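Local coordinates for protein oxalate biosynthetic component 1 (Burkholderia thailandensis, PDB 5IKY) that produces oxalate in a quorum-sensing-dependent pathway, joining a serine hydrolase of the alpha/beta-hydrolase type and an additional lyase activity in one chain, at residues 637-642 and 683-688; 303-308 and 572-577; 555-560 and 722-727; 595-600 and 605-610; 559-564 and 688-693. All blocks are in the same frame, centred on the assembly; numbering follows the deposited sequence.

How the contacts relate
Contacts 1, 3, 4 and 5 are buried among the helices of the cap region, whereas contact 2 lies at the surface, where helix 562-579 meets a loop of the range related to beta-keto acid cleavage enzymes. Helix 682-690 serves both contact 1 and contact 5, and helix 554-560 joins contact 5 to contact 3, whose centre is about 9 Å from its own. Contacts 3 and 5 are almost wholly aliphatic. Contact 4 adds a weak backbone bond where the chain doubles back, and contact 1 buries an arginine, whose salt bridge to Glu572 leads into the helix of contact 2. There, an exposed arginine meets a backbone carbonyl.

Contact 1: 637-642 and 683-688; sequences ARELLV and PLRCLE
Leu640 and Arg685 form the closer-packed part of this meeting between helix 629-641 and helix 682-690. The methyl CD1 of Leu640 lies 4.1 Å from NE of Arg685 and touches its CD as well, the two side chains running alongside one another and pointing opposite ways. A bend at chi3 (-61°) turns the arginine's end out of line with its aliphatic stem and sets the guanidinium beside the leucine. The carbonyl O of Glu639 stands over one face of that group, displaced toward the rim and 4.3 Å from NH1, too far for a bond.

The carboxylate side is looser. CD of Glu639 comes only within 4.4 Å of CD of Arg685, and its OE2 stays 5.4 Å from NH1. Glu639 OE2 is held instead by Arg616 and the backbone N of Lys680. The touching residues are buried, with partly exposed Val642 and Glu688 at the margin. Leucine suits the greasy flank of an arginine stem, and arginine can span the 9.8 Å between CA of Leu640 and CA of Arg685. The chemistry implies a buried positive charge, paired through NH2 in a salt bridge with Glu572, to whose balance Glu639 may add without a direct bond.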
# COMPACT_ATOMS: atom_id res chain seq x y z
N ALA A 637 -10.50 26.56 -7.34
CA ALA A 637 -9.40 27.52 -7.32
C ALA A 637 -9.94 28.93 -7.15
O ALA A 637 -9.42 29.71 -6.35
CB ALA A 637 -8.58 27.41 -8.60
N ARG A 638 -10.99 29.26 -7.90
CA ARG A 638 -11.66 30.55 -7.77
C ARG A 638 -12.21 30.72 -6.36
O ARG A 638 -12.17 31.82 -5.80
CB ARG A 638 -12.80 30.67 -8.79
CG ARG A 638 -12.37 30.46 -10.23
CD ARG A 638 -13.58 30.49 -11.17
NE ARG A 638 -14.31 31.75 -11.08
CZ ARG A 638 -15.57 31.85 -10.66
NH1 ARG A 638 -16.25 30.77 -10.29
NH2 ARG A 638 -16.16 33.04 -10.61
N GLU A 639 -12.72 29.63 -5.80
CA GLU A 639 -13.35 29.65 -4.49
C GLU A 639 -12.34 29.94 -3.38
O GLU A 639 -12.69 30.44 -2.32
CB GLU A 639 -14.05 28.32 -4.23
CG GLU A 639 -15.11 28.35 -3.15
CD GLU A 639 -15.87 27.04 -3.06
OE1 GLU A 639 -15.28 25.98 -3.37
OE2 GLU A 639 -17.07 27.07 -2.70
N LEU A 640 -11.07 29.62 -3.65
CA LEU A 640 -10.01 29.79 -2.66
C LEU A 640 -9.27 31.12 -2.80
O LEU A 640 -8.81 31.68 -1.81
CB LEU A 640 -9.01 28.63 -2.75
CG LEU A 640 -9.15 27.52 -1.71
CD1 LEU A 640 -10.55 26.91 -1.74
CD2 LEU A 640 -8.09 26.45 -1.94
N LEU A 641 -9.16 31.61 -4.03
CA LEU A 641 -8.35 32.80 -4.29
C LEU A 641 -9.13 34.10 -4.11
O LEU A 641 -8.59 35.09 -3.63
CB LEU A 641 -7.77 32.73 -5.71
CG LEU A 641 -6.85 31.54 -5.99
CD1 LEU A 641 -6.12 31.71 -7.30
CD2 LEU A 641 -5.87 31.33 -4.84
N VAL A 642 -10.40 34.09 -4.50
CA VAL A 642 -11.25 35.28 -4.40
C VAL A 642 -11.39 35.85 -2.98
O VAL A 642 -11.23 37.06 -2.80
CB VAL A 642 -12.67 34.99 -4.96
CG1 VAL A 642 -13.66 36.07 -4.53
CG2 VAL A 642 -12.63 34.90 -6.48
N PRO A 683 -16.14 27.55 7.18
CA PRO A 683 -16.41 26.35 7.99
C PRO A 683 -16.95 25.17 7.18
O PRO A 683 -16.69 24.02 7.54
CB PRO A 683 -17.46 26.83 8.99
CG PRO A 683 -17.29 28.31 9.05
CD PRO A 683 -16.93 28.70 7.65
N LEU A 684 -17.68 25.45 6.11
CA LEU A 684 -18.20 24.38 5.26
C LEU A 684 -17.06 23.66 4.55
O LEU A 684 -17.06 22.44 4.42
CB LEU A 684 -19.20 24.94 4.24
CG LEU A 684 -19.74 23.96 3.18
CD1 LEU A 684 -20.25 22.68 3.83
CD2 LEU A 684 -20.84 24.63 2.38
N ARG A 685 -16.07 24.42 4.09
CA ARG A 685 -14.92 23.84 3.42
C ARG A 685 -14.10 23.01 4.40
O ARG A 685 -13.50 22.00 4.02
CB ARG A 685 -14.05 24.93 2.77
CG ARG A 685 -14.78 25.79 1.76
CD ARG A 685 -13.82 26.53 0.83
NE ARG A 685 -12.93 27.43 1.56
CZ ARG A 685 -13.20 28.70 1.83
NH1 ARG A 685 -14.35 29.23 1.44
NH2 ARG A 685 -12.32 29.44 2.50
N CYS A 686 -14.08 23.44 5.66
CA CYS A 686 -13.37 22.72 6.70
C CYS A 686 -14.02 21.37 6.97
O CYS A 686 -13.34 20.35 7.08
CB CYS A 686 -13.31 23.54 7.99
SG CYS A 686 -12.52 22.68 9.38
N LEU A 687 -15.34 21.38 7.09
CA LEU A 687 -16.11 20.16 7.31
C LEU A 687 -15.88 19.15 6.19
O LEU A 687 -15.70 17.96 6.45
CB LEU A 687 -17.60 20.47 7.43
CG LEU A 687 -18.05 21.24 8.67
CD1 LEU A 687 -19.50 21.67 8.53
CD2 LEU A 687 -17.87 20.40 9.92
N GLU A 688 -15.87 19.64 4.96
CA GLU A 688 -15.64 18.80 3.79
C GLU A 688 -14.25 18.18 3.84
O GLU A 688 -14.06 17.03 3.43
CB GLU A 688 -15.81 19.60 2.50
CG GLU A 688 -17.26 19.93 2.15
CD GLU A 688 -17.40 20.52 0.76
OE1 GLU A 688 -16.37 20.92 0.17
OE2 GLU A 688 -18.54 20.58 0.25

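Contact 2: 303-308 and 572-577; sequences HAQLAP and EDRLAA
Arg574 reaches out from helix 562-579 to the loop 303-308 and presents two different sides of its guanidinium. The edge meets the backbone: the carbonyl O of His303 lies near the guanidinium plane and accepts a hydrogen bond from NH2, modelled implausibly short at 2.3 Å, so its geometry is uncertain. One face meets a side chain: CG of Gln305 lies over it, 3.6 Å from NH2. The glutamine runs roughly perpendicular to the arginine, and it is this methylene that rests on the flat group. Arginine suits the exposed place because its long arm bridges a gap of 8.5 Å between CA of His303 and CA of Arg574, the nearest CA pair; a bend at chi3 (39°) accompanies the turn of the guanidinium edge to the His303 carbonyl.

The imidazole of His303 is occupied differently, stacking on Phe603 and meeting the ring of His578. The contact joins the cap region to a loop that leads into strand 310-313 of the parallel sheet. Within that loop Gln305, with left-handed backbone angles (54°/48°), and Leu306 both face Tyr301, an arrangement that fits a G1 beta bulge.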
# COMPACT_ATOMS: atom_id res chain seq x y z
N HIS A 303 4.98 19.87 0.18
CA HIS A 303 3.98 20.90 0.48
C HIS A 303 3.41 20.73 1.88
O HIS A 303 3.03 21.71 2.52
CB HIS A 303 2.85 20.88 -0.55
CG HIS A 303 3.29 21.23 -1.94
ND1 HIS A 303 3.81 22.46 -2.27
CD2 HIS A 303 3.27 20.51 -3.09
CE1 HIS A 303 4.10 22.48 -3.56
NE2 HIS A 303 3.78 21.31 -4.08
N ALA A 304 3.36 19.49 2.35
CA ALA A 304 2.84 19.20 3.68
C ALA A 304 3.83 19.60 4.76
O ALA A 304 3.49 19.60 5.95
CB ALA A 304 2.50 17.72 3.80
N GLN A 305 5.05 19.93 4.35
CA GLN A 305 6.11 20.37 5.26
C GLN A 305 6.37 19.37 6.38
O GLN A 305 6.43 19.74 7.55
CB GLN A 305 5.78 21.75 5.84
CG GLN A 305 5.95 22.89 4.86
CD GLN A 305 7.40 23.18 4.54
OE1 GLN A 305 7.96 22.63 3.59
NE2 GLN A 305 8.03 24.04 5.34
N LEU A 306 6.50 18.10 6.02
CA LEU A 306 6.74 17.05 7.00
C LEU A 306 8.22 16.68 7.06
O LEU A 306 8.92 16.68 6.05
CB LEU A 306 5.90 15.81 6.68
CG LEU A 306 4.39 16.02 6.69
CD1 LEU A 306 3.65 14.73 6.37
CD2 LEU A 306 3.95 16.57 8.04
N ALA A 307 8.68 16.38 8.27
CA ALA A 307 10.07 16.00 8.50
C ALA A 307 10.18 14.48 8.58
O ALA A 307 9.17 13.80 8.76
CB ALA A 307 10.59 16.65 9.77
N PRO A 308 11.40 13.95 8.43
CA PRO A 308 11.55 12.52 8.73
C PRO A 308 11.25 12.27 10.19
O PRO A 308 11.45 13.15 11.02
CB PRO A 308 13.02 12.24 8.40
CG PRO A 308 13.69 13.58 8.35
CD PRO A 308 12.64 14.55 7.91
N GLU A 572 -5.35 25.96 4.07
CA GLU A 572 -5.97 26.47 2.85
C GLU A 572 -5.23 27.71 2.34
O GLU A 572 -5.13 27.92 1.13
CB GLU A 572 -7.44 26.79 3.10
CG GLU A 572 -8.29 26.83 1.84
CD GLU A 572 -9.76 27.05 2.14
OE1 GLU A 572 -10.56 26.11 1.94
OE2 GLU A 572 -10.13 28.17 2.56
N ASP A 573 -4.72 28.51 3.26
CA ASP A 573 -3.92 29.69 2.91
C ASP A 573 -2.68 29.28 2.12
O ASP A 573 -2.31 29.94 1.15
CB ASP A 573 -3.51 30.46 4.17
CG ASP A 573 -4.63 31.33 4.71
OD1 ASP A 573 -5.39 31.89 3.90
OD2 ASP A 573 -4.75 31.45 5.95
N ARG A 574 -2.04 28.20 2.55
CA ARG A 574 -0.84 27.70 1.90
C ARG A 574 -1.14 27.15 0.51
O ARG A 574 -0.33 27.26 -0.41
CB ARG A 574 -0.17 26.63 2.76
CG ARG A 574 0.56 27.18 3.98
CD ARG A 574 1.16 26.06 4.82
NE ARG A 574 1.72 25.00 3.99
CZ ARG A 574 2.92 25.04 3.42
NH1 ARG A 574 3.70 26.09 3.59
NH2 ARG A 574 3.34 24.02 2.68
N LEU A 575 -2.32 26.54 0.36
CA LEU A 575 -2.74 26.04 -0.95
C LEU A 575 -3.09 27.21 -1.86
O LEU A 575 -2.79 27.18 -3.05
CB LEU A 575 -3.94 25.10 -0.81
CG LEU A 575 -4.52 24.57 -2.12
CD1 LEU A 575 -3.44 23.87 -2.95
CD2 LEU A 575 -5.68 23.63 -1.85
N ALA A 576 -3.72 28.23 -1.30
CA ALA A 576 -4.11 29.41 -2.06
C ALA A 576 -2.89 30.17 -2.58
O ALA A 576 -2.88 30.63 -3.72
CB ALA A 576 -4.98 30.33 -1.21
N ALA A 577 -1.87 30.29 -1.74
CA ALA A 577 -0.65 30.99 -2.12
C ALA A 577 0.10 30.24 -3.22
O ALA A 577 0.63 30.85 -4.15
CB ALA A 577 0.25 31.19 -0.91

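Contact 3: 555-560 and 722-727; sequences DTILDA and LYHALR
Two cap-region helices pack here through aliphatic side chains, Ile557 and Leu558 of helix 554-560 lying against Ala725 of helix 715-734. The segment axes approach to 9.2 Å and cross at -116°, consistent with the small contact of these short segments. Ala725 marks the centre: its CB sits 4.1 Å from CG2 of Ile557 and 4.2 Å from CG of Leu558. A single methyl suits this spot because it lets the backbones come together, the CA atoms of Ile557 and Ala725 being 6.6 Å apart.

The other branch of Ile557 goes a different way. With CG1 beside the backbone N (chi1 -60°), the side chain extends CD1 to His724, 4.0 Å from ND1, in an oblique approach to the ring; the two side chains cross at about a right angle. Over one face of the same imidazole lies Arg727 NH1, 3.5 Å above its plane and displaced toward the rim.

Leu687 of helix 682-690 touches both Leu558 and Ala725, while His724 meets His854 of helix 849-860 edge-to-face. Helix 715-734 thus lies between helices 554-560 and 682-690 on the one hand and helix 849-860 on the other.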
# COMPACT_ATOMS: atom_id res chain seq x y z
N ASP A 555 -25.04 24.83 14.67
CA ASP A 555 -24.33 25.96 15.26
C ASP A 555 -23.46 25.52 16.44
O ASP A 555 -22.33 25.98 16.60
CB ASP A 555 -25.31 27.04 15.71
CG ASP A 555 -25.85 27.85 14.54
OD1 ASP A 555 -25.22 27.84 13.47
OD2 ASP A 555 -26.92 28.48 14.71
N THR A 556 -24.01 24.63 17.26
CA THR A 556 -23.28 24.10 18.41
C THR A 556 -22.08 23.27 17.95
O THR A 556 -20.98 23.39 18.49
CB THR A 556 -24.19 23.25 19.32
OG1 THR A 556 -25.30 24.04 19.75
CG2 THR A 556 -23.42 22.76 20.54
N ILE A 557 -22.31 22.42 16.95
CA ILE A 557 -21.25 21.60 16.39
C ILE A 557 -20.14 22.46 15.79
O ILE A 557 -18.96 22.25 16.05
CB ILE A 557 -21.79 20.64 15.31
CG1 ILE A 557 -22.84 19.71 15.91
CG2 ILE A 557 -20.66 19.84 14.68
CD1 ILE A 557 -23.51 18.80 14.89
N LEU A 558 -20.54 23.44 14.98
CA LEU A 558 -19.60 24.37 14.37
C LEU A 558 -18.83 25.16 15.42
O LEU A 558 -17.64 25.45 15.24
CB LEU A 558 -20.32 25.33 13.42
CG LEU A 558 -20.78 24.73 12.09
CD1 LEU A 558 -21.58 25.75 11.29
CD2 LEU A 558 -19.58 24.25 11.29
N ASP A 559 -19.51 25.50 16.51
CA ASP A 559 -18.90 26.26 17.59
C ASP A 559 -17.79 25.46 18.27
O ASP A 559 -16.76 26.01 18.66
CB ASP A 559 -19.96 26.67 18.61
CG ASP A 559 -19.43 27.64 19.65
OD1 ASP A 559 -19.17 28.81 19.29
OD2 ASP A 559 -19.28 27.24 20.82
N ALA A 560 -18.01 24.15 18.41
CA ALA A 560 -17.04 23.29 19.07
C ALA A 560 -15.81 23.03 18.19
O ALA A 560 -14.74 22.68 18.70
CB ALA A 560 -17.69 21.97 19.46
N LEU A 722 -20.47 15.65 11.95
CA LEU A 722 -19.82 16.46 10.92
C LEU A 722 -20.74 16.65 9.72
O LEU A 722 -20.87 17.76 9.20
CB LEU A 722 -18.51 15.82 10.49
CG LEU A 722 -17.37 15.89 11.50
CD1 LEU A 722 -16.14 15.16 10.99
CD2 LEU A 722 -17.06 17.33 11.84
N TYR A 723 -21.36 15.57 9.27
CA TYR A 723 -22.28 15.64 8.13
C TYR A 723 -23.57 16.36 8.50
O TYR A 723 -24.24 16.92 7.64
CB TYR A 723 -22.59 14.24 7.60
CG TYR A 723 -21.58 13.76 6.58
CD1 TYR A 723 -21.43 14.42 5.37
CD2 TYR A 723 -20.78 12.65 6.83
CE1 TYR A 723 -20.50 14.00 4.43
CE2 TYR A 723 -19.86 12.22 5.90
CZ TYR A 723 -19.73 12.89 4.70
OH TYR A 723 -18.81 12.47 3.76
N HIS A 724 -23.91 16.34 9.79
CA HIS A 724 -25.06 17.09 10.28
C HIS A 724 -24.86 18.58 10.03
O HIS A 724 -25.73 19.25 9.48
CB HIS A 724 -25.27 16.82 11.77
CG HIS A 724 -26.51 17.44 12.33
ND1 HIS A 724 -26.67 18.80 12.49
CD2 HIS A 724 -27.66 16.88 12.79
CE1 HIS A 724 -27.85 19.06 13.00
NE2 HIS A 724 -28.48 17.91 13.20
N ALA A 725 -23.71 19.09 10.45
CA ALA A 725 -23.37 20.49 10.24
C ALA A 725 -23.19 20.78 8.75
O ALA A 725 -23.53 21.85 8.26
CB ALA A 725 -22.12 20.87 11.01
N LEU A 726 -22.64 19.80 8.04
CA LEU A 726 -22.39 19.93 6.61
C LEU A 726 -23.71 19.99 5.85
O LEU A 726 -23.83 20.71 4.86
CB LEU A 726 -21.54 18.76 6.10
CG LEU A 726 -20.64 19.00 4.89
CD1 LEU A 726 -19.50 18.00 4.88
CD2 LEU A 726 -21.43 18.91 3.59
N ARG A 727 -24.71 19.24 6.32
CA ARG A 727 -26.03 19.26 5.72
C ARG A 727 -26.68 20.63 5.87
O ARG A 727 -27.21 21.18 4.91
CB ARG A 727 -26.93 18.19 6.35
CG ARG A 727 -28.36 18.20 5.84
CD ARG A 727 -29.32 17.63 6.87
NE ARG A 727 -29.06 18.17 8.20
CZ ARG A 727 -29.40 19.39 8.59
NH1 ARG A 727 -29.11 19.80 9.82
NH2 ARG A 727 -30.02 20.22 7.76

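Contact 4: 595-600 and 605-610; sequences HVLTAA and ITIRSF
As helix 592-602 runs out, the chain reverses and 605-610 leaves in an extended conformation, passing back beside the last turns so that CA of Ile605 comes within 5.0 Å of CA of Ala600. One bond ties the reversal: Ile605 N gives its hydrogen to Ala600 O at 2.9 Å, but the angle of 121° makes it weak. The turn is tight, for Ala600 O and Ile605 O, both acceptors, are modelled only 2.8 Å apart, an arrangement that would be unfavourable if exact.

The main apolar side chain is Ile607. Its CD1 reaches Val596 CG1 at 3.8 Å and Leu597 CD2 at 4.0 Å, and Ala600 CB at 3.9 Å, three residues spread over a little more than one helical turn. Alanine suits position 600 because its small methyl lets the isoleucine lie close against the helix. Here an irregular, extended segment of the cap region packs on the helix through one isoleucine, while the CB atoms of Thr606 and Arg608 are directed away from it. A chi1 of -51° sets CG1 beside the backbone N and carries the long branch of Ile607 to the helix, where it crosses Val596 and Leu597 at about right angles. Leu597 CD2 also touches CB of Ile607, so one leucine methyl, coming in crosswise, spans the isoleucine from CB to CD1.

Ile605, by contrast, sends its end away from helix 592-602 toward Tyr568 and Leu575 of helix 562-579 and Tyr689 of helix 682-690. Phe636 of helix 629-641 touches Val596, Ile605 and Ile607 alike.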
# COMPACT_ATOMS: atom_id res chain seq x y z
N HIS A 595 -3.48 20.63 -12.67
CA HIS A 595 -2.56 21.37 -11.82
C HIS A 595 -3.16 21.58 -10.44
O HIS A 595 -2.50 21.37 -9.42
CB HIS A 595 -2.19 22.71 -12.45
CG HIS A 595 -1.22 23.51 -11.64
ND1 HIS A 595 0.06 23.07 -11.35
CD2 HIS A 595 -1.33 24.72 -11.05
CE1 HIS A 595 0.68 23.98 -10.62
NE2 HIS A 595 -0.14 24.99 -10.42
N VAL A 596 -4.42 22.01 -10.42
CA VAL A 596 -5.13 22.27 -9.17
C VAL A 596 -5.27 21.00 -8.33
O VAL A 596 -4.93 20.99 -7.15
CB VAL A 596 -6.53 22.86 -9.43
CG1 VAL A 596 -7.38 22.84 -8.17
CG2 VAL A 596 -6.42 24.28 -9.98
N LEU A 597 -5.76 19.94 -8.95
CA LEU A 597 -5.98 18.67 -8.27
C LEU A 597 -4.69 18.10 -7.67
O LEU A 597 -4.71 17.54 -6.57
CB LEU A 597 -6.60 17.65 -9.22
CG LEU A 597 -8.10 17.83 -9.48
CD1 LEU A 597 -8.50 17.22 -10.81
CD2 LEU A 597 -8.91 17.21 -8.34
N THR A 598 -3.58 18.23 -8.40
CA THR A 598 -2.29 17.77 -7.90
C THR A 598 -1.84 18.61 -6.71
O THR A 598 -1.28 18.09 -5.74
CB THR A 598 -1.21 17.81 -8.99
OG1 THR A 598 -1.34 19.01 -9.76
CG2 THR A 598 -1.34 16.61 -9.92
N ALA A 599 -2.07 19.92 -6.79
CA ALA A 599 -1.74 20.82 -5.70
C ALA A 599 -2.60 20.51 -4.48
O ALA A 599 -2.11 20.46 -3.36
CB ALA A 599 -1.92 22.27 -6.13
N ALA A 600 -3.89 20.31 -4.72
CA ALA A 600 -4.83 20.01 -3.64
C ALA A 600 -4.47 18.71 -2.92
O ALA A 600 -4.38 18.69 -1.69
CB ALA A 600 -6.25 19.93 -4.19
N ILE A 605 -5.75 18.25 0.87
CA ILE A 605 -7.13 18.61 0.54
C ILE A 605 -7.63 17.83 -0.67
O ILE A 605 -7.13 18.00 -1.78
CB ILE A 605 -7.27 20.12 0.27
CG1 ILE A 605 -6.92 20.92 1.52
CG2 ILE A 605 -8.68 20.45 -0.19
CD1 ILE A 605 -7.08 22.41 1.36
N THR A 606 -8.63 16.97 -0.46
CA THR A 606 -9.16 16.15 -1.54
C THR A 606 -10.43 16.75 -2.13
O THR A 606 -11.50 16.68 -1.51
CB THR A 606 -9.45 14.72 -1.06
OG1 THR A 606 -8.24 14.12 -0.56
CG2 THR A 606 -9.99 13.87 -2.21
N ILE A 607 -10.32 17.33 -3.32
CA ILE A 607 -11.49 17.83 -4.02
C ILE A 607 -12.38 16.66 -4.43
O ILE A 607 -11.96 15.80 -5.21
CB ILE A 607 -11.11 18.64 -5.28
CG1 ILE A 607 -10.07 19.71 -4.94
CG2 ILE A 607 -12.35 19.27 -5.90
CD1 ILE A 607 -9.57 20.46 -6.15
N ARG A 608 -13.60 16.64 -3.91
CA ARG A 608 -14.50 15.52 -4.16
C ARG A 608 -15.46 15.80 -5.32
O ARG A 608 -15.86 16.94 -5.55
CB ARG A 608 -15.30 15.19 -2.89
N SER A 609 -15.81 14.74 -6.04
CA SER A 609 -16.75 14.84 -7.15
C SER A 609 -18.17 14.53 -6.68
O SER A 609 -18.57 13.37 -6.62
CB SER A 609 -16.35 13.90 -8.29
OG SER A 609 -16.22 12.57 -7.83
N PHE A 610 -18.91 15.57 -6.34
CA PHE A 610 -20.29 15.42 -5.88
C PHE A 610 -21.23 15.33 -7.07
O PHE A 610 -21.11 16.09 -8.03
CB PHE A 610 -20.70 16.59 -4.98
CG PHE A 610 -19.78 16.81 -3.81
CD1 PHE A 610 -20.06 16.24 -2.58
CD2 PHE A 610 -18.65 17.60 -3.93
CE1 PHE A 610 -19.22 16.44 -1.50
CE2 PHE A 610 -17.81 17.81 -2.86
CZ PHE A 610 -18.09 17.23 -1.64

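Contact 5: 559-564 and 688-693; sequences DALHPI and EYLVGI
Leu690 meets Ile564 and Leu561 through the two methyls at the end of its side chain. From the backbone the CA-CB bond points at the facing segment, yet CB itself still lies short of any close partner there. With CG anti to the carbonyl carbon (chi1 -75°), the branch point is carried across the gap; CG makes no close contact of its own and only bears the fork, which opens toward helix 562-579. CD1 then meets CG2 of Ile564 at 4.1 Å and, at longer range, CD1 of Leu561 at 4.4 Å. CD2 closes on the same Ile564 methyl, also at 4.1 Å, so that the fork straddles CG2. The two side chains are inclined to one another rather than aligned.

Leucine suits this place because a forked end can hold a methyl group between its arms, and beta-branched isoleucine supplies that methyl close to its own backbone. All three residues are buried and the chemistry is purely aliphatic. Leu561 has a double task: it is the first residue to leave helix 554-560 and stands at the N-cap position of helix 562-579, so its side chain packs from the joint between them. On the other side a type I turn runs from Leu690 to Ile693, and Gly692 N is bonded to Tyr689 O.

Around this pairing, Leu534, Gln537 and Ala538 of helix 530-541 touch Ile564, and Leu722 of helix 715-734 touches Leu561. The contact therefore joins the 688-690 part of helix 682-690 to the start of helix 562-579, with helices 530-541 and 715-734 beside them.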
# COMPACT_ATOMS: atom_id res chain seq x y z
N ASP A 559 -19.51 25.50 16.51
CA ASP A 559 -18.90 26.26 17.59
C ASP A 559 -17.79 25.46 18.27
O ASP A 559 -16.76 26.01 18.66
CB ASP A 559 -19.96 26.67 18.61
CG ASP A 559 -19.43 27.64 19.65
OD1 ASP A 559 -19.17 28.81 19.29
OD2 ASP A 559 -19.28 27.24 20.82
N ALA A 560 -18.01 24.15 18.41
CA ALA A 560 -17.04 23.29 19.07
C ALA A 560 -15.81 23.03 18.19
O ALA A 560 -14.74 22.68 18.70
CB ALA A 560 -17.69 21.97 19.46
N LEU A 561 -15.96 23.21 16.89
CA LEU A 561 -14.88 22.94 15.94
C LEU A 561 -14.08 24.18 15.59
O LEU A 561 -13.25 24.16 14.67
CB LEU A 561 -15.44 22.32 14.65
CG LEU A 561 -16.14 20.97 14.76
CD1 LEU A 561 -16.69 20.58 13.41
CD2 LEU A 561 -15.18 19.91 15.28
N HIS A 562 -14.32 25.27 16.31
CA HIS A 562 -13.71 26.56 16.00
C HIS A 562 -12.17 26.52 15.91
O HIS A 562 -11.61 27.05 14.95
CB HIS A 562 -14.15 27.62 17.01
CG HIS A 562 -13.88 29.02 16.57
ND1 HIS A 562 -14.66 29.66 15.63
CD2 HIS A 562 -12.93 29.91 16.93
CE1 HIS A 562 -14.20 30.88 15.43
NE2 HIS A 562 -13.14 31.06 16.21
N PRO A 563 -11.48 25.91 16.90
CA PRO A 563 -10.02 25.91 16.76
C PRO A 563 -9.52 25.06 15.60
O PRO A 563 -8.43 25.29 15.08
CB PRO A 563 -9.55 25.33 18.10
CG PRO A 563 -10.69 24.53 18.60
CD PRO A 563 -11.91 25.28 18.16
N ILE A 564 -10.32 24.08 15.19
CA ILE A 564 -9.96 23.20 14.09
C ILE A 564 -10.17 23.87 12.74
O ILE A 564 -9.38 23.70 11.81
CB ILE A 564 -10.75 21.90 14.16
CG1 ILE A 564 -10.26 21.08 15.35
CG2 ILE A 564 -10.64 21.12 12.85
CD1 ILE A 564 -10.94 19.79 15.49
N GLU A 688 -15.87 19.64 4.96
CA GLU A 688 -15.64 18.80 3.79
C GLU A 688 -14.25 18.18 3.84
O GLU A 688 -14.06 17.03 3.43
CB GLU A 688 -15.81 19.60 2.50
CG GLU A 688 -17.26 19.93 2.15
CD GLU A 688 -17.40 20.52 0.76
OE1 GLU A 688 -16.37 20.92 0.17
OE2 GLU A 688 -18.54 20.58 0.25
N TYR A 689 -13.29 18.94 4.35
CA TYR A 689 -11.93 18.45 4.52
C TYR A 689 -11.87 17.36 5.58
O TYR A 689 -11.28 16.30 5.36
CB TYR A 689 -11.00 19.61 4.89
CG TYR A 689 -9.62 19.17 5.35
CD1 TYR A 689 -8.71 18.63 4.46
CD2 TYR A 689 -9.24 19.32 6.68
CE1 TYR A 689 -7.45 18.23 4.88
CE2 TYR A 689 -7.98 18.93 7.10
CZ TYR A 689 -7.09 18.39 6.20
OH TYR A 689 -5.84 18.00 6.62
N LEU A 690 -12.50 17.61 6.72
CA LEU A 690 -12.47 16.68 7.85
C LEU A 690 -13.03 15.30 7.50
O LEU A 690 -12.42 14.28 7.82
CB LEU A 690 -13.24 17.25 9.04
CG LEU A 690 -12.54 18.37 9.82
CD1 LEU A 690 -13.47 18.93 10.88
CD2 LEU A 690 -11.25 17.85 10.44
N VAL A 691 -14.18 15.27 6.83
CA VAL A 691 -14.81 13.99 6.48
C VAL A 691 -14.06 13.28 5.36
O VAL A 691 -14.38 12.14 5.02
CB VAL A 691 -16.28 14.18 6.06
CG1 VAL A 691 -17.11 14.69 7.23
CG2 VAL A 691 -16.37 15.13 4.87
N GLY A 692 -13.06 13.95 4.80
CA GLY A 692 -12.25 13.37 3.74
C GLY A 692 -10.93 12.80 4.24
O GLY A 692 -10.20 12.15 3.49
N ILE A 693 -10.61 13.05 5.51
CA ILE A 693 -9.38 12.52 6.10
C ILE A 693 -9.40 10.99 6.23
O ILE A 693 -8.42 10.34 5.86
CB ILE A 693 -9.10 13.16 7.47
CG1 ILE A 693 -8.85 14.66 7.32
CG2 ILE A 693 -7.91 12.49 8.15
CD1 ILE A 693 -8.67 15.38 8.64